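Local coordinates for putative iron binding protein (Bordetella pertussis Tohama I, PDB 1Y9U) that binds ferric iron and, as a periplasmic solute-binding protein, probably delivers it to a transporter for uptake into the cell, at residues Asn197-Tyr200 / Val201-Lys205; Tyr270-Ala273 / Asn274-Tyr277; Ala287-Ala290 / Ser291-Pro294. One frame throughout, in Å; residues are numbered along the deposited sequence.

Contact 1: Asn197-Tyr200 / Val201-Lys205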
loop_
_atom_site.group_PDB
_atom_site.type_symbol
_atom_site.label_atom_id
_atom_site.label_comp_id
_atom_site.label_asym_id
_atom_site.label_seq_id
_atom_site.Cartn_x
_atom_site.Cartn_y
_atom_site.Cartn_z
ATOM N N ASN A 197 0.140 -6.848 -5.998
ATOM C CA ASN A 197 0.798 -6.408 -4.785
ATOM C C ASN A 197 1.477 -7.578 -4.042
ATOM O O ASN A 197 0.942 -8.685 -3.957
ATOM C CB ASN A 197 -0.150 -5.681 -3.880
ATOM C CG ASN A 197 -0.424 -4.275 -4.331
ATOM O OD1 ASN A 197 0.213 -3.783 -5.212
ATOM N ND2 ASN A 197 -1.406 -3.632 -3.718
ATOM N N ALA A 198 2.651 -7.314 -3.476
ATOM C CA ALA A 198 3.468 -8.347 -2.856
ATOM C C ALA A 198 2.803 -9.011 -1.664
ATOM O O ALA A 198 2.952 -10.194 -1.422
ATOM C CB ALA A 198 4.774 -7.730 -2.424
ATOM N N TYR A 199 2.178 -8.237 -0.732
ATOM C CA TYR A 199 1.371 -8.867 0.482
ATOM C C TYR A 199 0.404 -10.021 0.081
ATOM O O TYR A 199 0.179 -10.984 0.851
ATOM C CB TYR A 199 0.597 -7.829 1.431
ATOM C CG TYR A 199 -0.581 -7.039 0.775
ATOM C CD1 TYR A 199 -1.803 -7.645 0.639
ATOM C CD2 TYR A 199 -0.465 -5.738 0.340
ATOM C CE1 TYR A 199 -2.871 -7.004 0.075
ATOM C CE2 TYR A 199 -1.581 -5.095 -0.282
ATOM C CZ TYR A 199 -2.740 -5.746 -0.357
ATOM O OH TYR A 199 -3.751 -5.039 -0.969
ATOM N N TYR A 200 -0.185 -9.961 -1.099
ATOM C CA TYR A 200 -1.046 -11.080 -1.435
ATOM C C TYR A 200 -0.251 -12.385 -1.577
ATOM O O TYR A 200 -0.779 -13.471 -1.315
ATOM C CB TYR A 200 -1.815 -10.870 -2.713
ATOM C CG TYR A 200 -2.825 -9.754 -2.641
ATOM C CD1 TYR A 200 -2.686 -8.595 -3.410
ATOM C CD2 TYR A 200 -3.932 -9.844 -1.814
ATOM C CE1 TYR A 200 -3.610 -7.587 -3.353
ATOM C CE2 TYR A 200 -4.864 -8.840 -1.765
ATOM C CZ TYR A 200 -4.698 -7.718 -2.545
ATOM O OH TYR A 200 -5.635 -6.715 -2.475
ATOM N N VAL A 201 1.017 -12.285 -1.970
ATOM C CA VAL A 201 1.896 -13.442 -2.065
ATOM C C VAL A 201 2.258 -13.894 -0.642
ATOM O O VAL A 201 2.378 -15.092 -0.393
ATOM C CB VAL A 201 3.147 -13.144 -2.911
ATOM C CG1 VAL A 201 4.002 -14.413 -3.057
ATOM C CG2 VAL A 201 2.756 -12.576 -4.259
ATOM N N GLY A 202 2.412 -12.959 0.301
ATOM C CA GLY A 202 2.518 -13.301 1.710
ATOM C C GLY A 202 1.333 -14.142 2.156
ATOM O O GLY A 202 1.510 -15.174 2.811
ATOM N N HIS A 203 0.108 -13.756 1.797
ATOM C CA HIS A 203 -1.076 -14.537 2.132
ATOM C C HIS A 203 -1.054 -15.898 1.472
ATOM O O HIS A 203 -1.255 -16.907 2.133
ATOM C CB HIS A 203 -2.336 -13.783 1.722
ATOM C CG HIS A 203 -2.674 -12.635 2.626
ATOM N ND1 HIS A 203 -3.206 -12.814 3.886
ATOM C CD2 HIS A 203 -2.538 -11.302 2.464
ATOM C CE1 HIS A 203 -3.378 -11.639 4.458
ATOM N NE2 HIS A 203 -2.980 -10.706 3.619
ATOM N N MET A 204 -0.818 -15.948 0.174
ATOM C CA MET A 204 -0.935 -17.204 -0.540
ATOM C C MET A 204 0.120 -18.240 -0.152
ATOM O O MET A 204 -0.206 -19.411 0.051
ATOM C CB MET A 204 -0.909 -16.964 -2.035
ATOM C CG MET A 204 -2.156 -16.231 -2.572
ATOM S SD MET A 204 -2.174 -16.023 -4.376
ATOM C CE MET A 204 -0.959 -14.741 -4.571
ATOM N N LYS A 205 1.369 -17.810 -0.049
ATOM C CA LYS A 205 2.457 -18.726 0.271
ATOM C C LYS A 205 2.415 -19.191 1.721
ATOM O O LYS A 205 2.913 -20.284 2.038
ATOM C CB LYS A 205 3.818 -18.136 -0.085
ATOM C CG LYS A 205 4.070 -18.052 -1.574
ATOM C CD LYS A 205 5.458 -17.529 -1.918
ATOM C CE LYS A 205 5.779 -17.572 -3.437
ATOM N NZ LYS A 205 6.149 -18.928 -3.917
#
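M204 curls back over Y200. Its CG lies anti to its own carbonyl carbon, and a bend at the last torsion (chi3 -74°) brings the methyl CE to 4.4 Å from Y200 CB. The same methyl sits 3.5 Å from Y200 O, so the thioether wraps a carbonyl that already accepts a bond from M204 N at 2.9 Å. Over one face of the Y200 ring, above its centre, lies Y199 CE1 in one of the two conformers of Y199, 3.2 Å from the ring plane; Y200 OH is hydrogen-bonded to Y143 OH. One residue back, H203 meets Y199 with the same spacing. In that conformer the imidazole and phenol cross obliquely, and H203 CD2 comes in at the phenol edge. That carbon is nearer to the backbone, 3.2 Å from Y199 O, while H203 N donates to the same oxygen over 2.9 Å. These i to i+4 contacts run along the first two turns of helix 198-206, where ferric binding proteins carry adjacent tyrosines as iron ligands. Y199 and Y200 bind iron together with Y143, although no iron is bound to this chain in the model. H203 NE2 is taken up by N274 OD1. On a further flank V201 CB lies 3.3 Å from A198 O, a carbonyl that receives V201 N from above its plane and, weakly, G202 N; the valine also packs on I220 and V222.

Contact 2: Tyr270-Ala273 / Asn274-Tyr277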
loop_
_atom_site.group_PDB
_atom_site.type_symbol
_atom_site.label_atom_id
_atom_site.label_comp_id
_atom_site.label_asym_id
_atom_site.label_seq_id
_atom_site.Cartn_x
_atom_site.Cartn_y
_atom_site.Cartn_z
ATOM N N TYR A 270 2.241 -5.142 13.236
ATOM C CA TYR A 270 1.444 -4.330 12.313
ATOM C C TYR A 270 1.618 -4.817 10.877
ATOM O O TYR A 270 0.638 -5.004 10.146
ATOM C CB TYR A 270 1.809 -2.831 12.437
ATOM C CG TYR A 270 0.930 -1.909 11.618
ATOM C CD1 TYR A 270 -0.152 -1.255 12.192
ATOM C CD2 TYR A 270 1.197 -1.663 10.279
ATOM C CE1 TYR A 270 -0.967 -0.430 11.451
ATOM C CE2 TYR A 270 0.372 -0.850 9.528
ATOM C CZ TYR A 270 -0.705 -0.236 10.110
ATOM O OH TYR A 270 -1.535 0.598 9.383
ATOM N N ALA A 271 2.866 -5.020 10.485
ATOM C CA ALA A 271 3.177 -5.413 9.112
ATOM C C ALA A 271 2.848 -6.863 8.903
ATOM O O ALA A 271 2.274 -7.211 7.869
ATOM C CB ALA A 271 4.638 -5.135 8.778
ATOM N N GLN A 272 3.161 -7.720 9.871
ATOM C CA GLN A 272 2.865 -9.152 9.762
ATOM C C GLN A 272 1.366 -9.393 9.538
ATOM O O GLN A 272 0.992 -10.299 8.779
ATOM C CB GLN A 272 3.375 -9.918 10.993
ATOM C CG GLN A 272 3.097 -11.453 11.029
ATOM C CD GLN A 272 4.193 -12.310 10.362
ATOM O OE1 GLN A 272 3.905 -13.391 9.816
ATOM N NE2 GLN A 272 5.441 -11.852 10.433
ATOM N N ALA A 273 0.504 -8.560 10.126
ATOM C CA ALA A 273 -0.926 -8.814 10.096
ATOM C C ALA A 273 -1.491 -8.928 8.683
ATOM O O ALA A 273 -2.337 -9.786 8.476
ATOM C CB ALA A 273 -1.682 -7.763 10.869
ATOM N N ASN A 274 -1.076 -8.061 7.740
ATOM C CA ASN A 274 -1.530 -8.166 6.344
ATOM C C ASN A 274 -0.352 -8.467 5.422
ATOM O O ASN A 274 -0.462 -8.229 4.239
ATOM C CB ASN A 274 -2.266 -6.895 5.837
ATOM C CG ASN A 274 -2.934 -7.079 4.465
ATOM O OD1 ASN A 274 -3.575 -8.098 4.218
ATOM N ND2 ASN A 274 -2.777 -6.085 3.570
ATOM N N TYR A 275 0.752 -8.994 5.961
ATOM C CA TYR A 275 1.958 -9.362 5.213
ATOM C C TYR A 275 2.544 -8.198 4.422
ATOM O O TYR A 275 3.083 -8.384 3.353
ATOM C CB TYR A 275 1.697 -10.564 4.305
ATOM C CG TYR A 275 1.362 -11.799 5.097
ATOM C CD1 TYR A 275 0.093 -12.366 5.069
ATOM C CD2 TYR A 275 2.328 -12.413 5.880
ATOM C CE1 TYR A 275 -0.195 -13.502 5.804
ATOM C CE2 TYR A 275 2.036 -13.521 6.617
ATOM C CZ TYR A 275 0.797 -14.070 6.573
ATOM O OH TYR A 275 0.559 -15.201 7.321
ATOM N N GLU A 276 2.398 -6.999 4.968
ATOM C CA GLU A 276 2.945 -5.796 4.397
ATOM C C GLU A 276 4.380 -5.604 4.886
ATOM O O GLU A 276 4.923 -6.434 5.635
ATOM C CB GLU A 276 2.053 -4.604 4.752
ATOM C CG GLU A 276 0.719 -4.658 4.029
ATOM C CD GLU A 276 -0.302 -3.693 4.554
ATOM O OE1 GLU A 276 -0.087 -3.069 5.622
ATOM O OE2 GLU A 276 -1.380 -3.622 3.941
ATOM N N TYR A 277 5.022 -4.556 4.374
ATOM C CA TYR A 277 6.410 -4.272 4.718
ATOM C C TYR A 277 6.410 -3.144 5.740
ATOM O O TYR A 277 5.792 -2.118 5.518
ATOM C CB TYR A 277 7.194 -3.904 3.446
ATOM C CG TYR A 277 8.697 -4.147 3.545
ATOM C CD1 TYR A 277 9.281 -5.306 3.029
ATOM C CD2 TYR A 277 9.529 -3.222 4.165
ATOM C CE1 TYR A 277 10.636 -5.521 3.108
ATOM C CE2 TYR A 277 10.896 -3.453 4.274
ATOM C CZ TYR A 277 11.437 -4.594 3.733
ATOM O OH TYR A 277 12.802 -4.824 3.837
HETATM O O HOH W 1 -0.379 -5.000 7.646
#
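A271 O is gripped by two backbone N-H groups farther along the chain. E276 N donates to it over 2.9 Å, tilted 28° from the carbonyl plane, and N274 N adds a weak bond. Next to it Y275 N reaches Q272 O at 3.1 Å, approaching from well above that carbonyl's plane. The pair of bonds, E276 to A271 and Y275 to Q272, is a Schellman motif, with Y275 as the C-prime residue at positive phi (57°). It illustrates how a helix can end with two of its final carbonyls, A271 O and Q272 O, still bonded to backbone N-H groups. The turn also sets the Y275 ring so that Q272 O lies over one face, offset toward the rim, 3.8 Å from Y275 CD2; the same ring stacks edge-to-face with H203. A271 CB packs beneath the outgoing chain, 3.4 Å from E276 O. Within the same turn N274 ND2 donates an almost straight bond of 2.9 Å to E276 OE2; the oxygen lies in the amide plane, whereas the amide stands above the carboxylate plane. N274 CG is anti to its backbone N (chi1 -171°), which carries the amide across to E276. E276 OE2 also forms salt bridges with R14 and R105, and OE1 bonds to S103, which probably favours the ionised carboxylate. A water 2.7 Å from Y270 O accepts a weak bond from N274 N. The motif leads the chain from helix 264-273 to strand 277-278, which pairs with strand 100-112, while N274, Y275 and E276 pack on Y199 of helix 198-206.

Contact 3: Ala287-Ala290 / Ser291-Pro294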
loop_
_atom_site.group_PDB
_atom_site.type_symbol
_atom_site.label_atom_id
_atom_site.label_comp_id
_atom_site.label_asym_id
_atom_site.label_seq_id
_atom_site.Cartn_x
_atom_site.Cartn_y
_atom_site.Cartn_z
ATOM N N ALA A 287 8.582 -14.511 7.070
ATOM C CA ALA A 287 9.556 -15.283 6.324
ATOM C C ALA A 287 9.323 -15.252 4.803
ATOM O O ALA A 287 10.262 -15.198 4.051
ATOM C CB ALA A 287 9.580 -16.730 6.809
ATOM N N VAL A 288 8.068 -15.359 4.384
ATOM C CA VAL A 288 7.749 -15.243 2.963
ATOM C C VAL A 288 8.140 -13.851 2.435
ATOM O O VAL A 288 8.777 -13.730 1.407
ATOM C CB VAL A 288 6.264 -15.550 2.692
ATOM C CG1 VAL A 288 5.935 -15.305 1.233
ATOM C CG2 VAL A 288 5.937 -16.993 3.083
ATOM N N VAL A 289 7.770 -12.810 3.163
ATOM C CA VAL A 289 8.101 -11.456 2.727
ATOM C C VAL A 289 9.638 -11.284 2.604
ATOM O O VAL A 289 10.137 -10.729 1.636
ATOM C CB VAL A 289 7.479 -10.417 3.665
ATOM C CG1 VAL A 289 7.968 -8.991 3.291
ATOM C CG2 VAL A 289 5.963 -10.493 3.623
ATOM N N ALA A 290 10.385 -11.803 3.583
ATOM C CA ALA A 290 11.853 -11.754 3.535
ATOM C C ALA A 290 12.417 -12.456 2.303
ATOM O O ALA A 290 13.394 -12.026 1.734
ATOM C CB ALA A 290 12.451 -12.355 4.807
ATOM N N SER A 291 11.755 -13.533 1.888
ATOM C CA SER A 291 12.192 -14.322 0.737
ATOM C C SER A 291 12.120 -13.569 -0.573
ATOM O O SER A 291 12.735 -13.972 -1.559
ATOM C CB SER A 291 11.408 -15.642 0.634
ATOM O OG SER A 291 10.134 -15.477 0.035
ATOM N N PHE A 292 11.385 -12.455 -0.600
ATOM C CA PHE A 292 11.318 -11.647 -1.807
ATOM C C PHE A 292 12.644 -10.924 -2.097
ATOM O O PHE A 292 12.804 -10.320 -3.147
ATOM C CB PHE A 292 10.185 -10.619 -1.704
ATOM C CG PHE A 292 8.796 -11.205 -1.479
ATOM C CD1 PHE A 292 7.788 -10.392 -0.979
ATOM C CD2 PHE A 292 8.499 -12.530 -1.781
ATOM C CE1 PHE A 292 6.488 -10.897 -0.772
ATOM C CE2 PHE A 292 7.212 -13.043 -1.564
ATOM C CZ PHE A 292 6.213 -12.222 -1.064
ATOM N N GLY A 293 13.549 -10.930 -1.130
ATOM C CA GLY A 293 14.868 -10.340 -1.302
ATOM C C GLY A 293 14.866 -8.881 -0.905
ATOM O O GLY A 293 13.897 -8.380 -0.366
ATOM N N PRO A 294 15.957 -8.180 -1.170
ATOM C CA PRO A 294 16.096 -6.799 -0.715
ATOM C C PRO A 294 15.095 -5.871 -1.412
ATOM O O PRO A 294 14.883 -5.959 -2.620
ATOM C CB PRO A 294 17.542 -6.464 -1.114
ATOM C CG PRO A 294 17.826 -7.358 -2.228
ATOM C CD PRO A 294 17.145 -8.641 -1.906
HETATM O O HOH W 2 11.813 -8.585 1.371
#
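F292 folds back over the helix turn that precedes it, and its ring lies across the backbone of V288 and V289. CB begins the contact, 3.3 Å from V289 O, the same carbonyl that receives F292 N from above its plane. With CG anti to the carbonyl carbon of F292 (chi1 -58°), the ring is swung back toward the start of the helix. One limb, CD1 and CE1, passes over V289: the V289 CA lies 4.0 Å from the ring centroid and only 20° off its normal, a CH-pi contact on the face. The other limb runs over the V288 carbonyl, with CD2 at 3.4 Å from V288 O; that oxygen stands over the same face as V289 CA, displaced toward the rim. At the far end CE2 comes within 3.8 Å of V288 CG1, and CZ touches the same methyl. Beyond the two segments the ring packs against A198 and V201 of helix 198-206.

V288 O is occupied as well by S291, whose hydroxyl OG donates to it over 2.6 Å, in the carbonyl plane and on a lone pair. S291 N adds a weak bond to that oxygen while donating mainly to A287 O. The next carbonyls are used by tighter turns: F292 N binds V289 O, and G293 N binds A290 O at 3.1 Å. V289 O has a further partner in a water at 2.7 Å, which also donates to G293 O; that second carbonyl bonds R224 too. The whole is a helix C-terminus in which i to i-3 bonds replace the last i to i-4 ones and G293, with positive phi (90°), turns the chain out of the helix toward P294.

From the N terminus, contact 1 comes first, at the start of helix 198-206 just after strand 193-197. Contact 2 ends helix 264-273 before strand 277-278, and contact 3 ends helix 287-291. None closes a long loop: contact 1 lies within one helix, and contacts 2 and 3 are each a helix end, in series, neither nested nor crossed. In space they converge, with centres 10 to 12 Å apart. Contact 2 meets contact 1 through N274 and Y275, next to iron ligand Y199; contact 3 packs V288 and F292 against the side of the same helix; V289 joins contacts 2 and 3 by touching Y275 and Y277. Two helix ends are thus gathered around the helix that carries two iron-binding tyrosines.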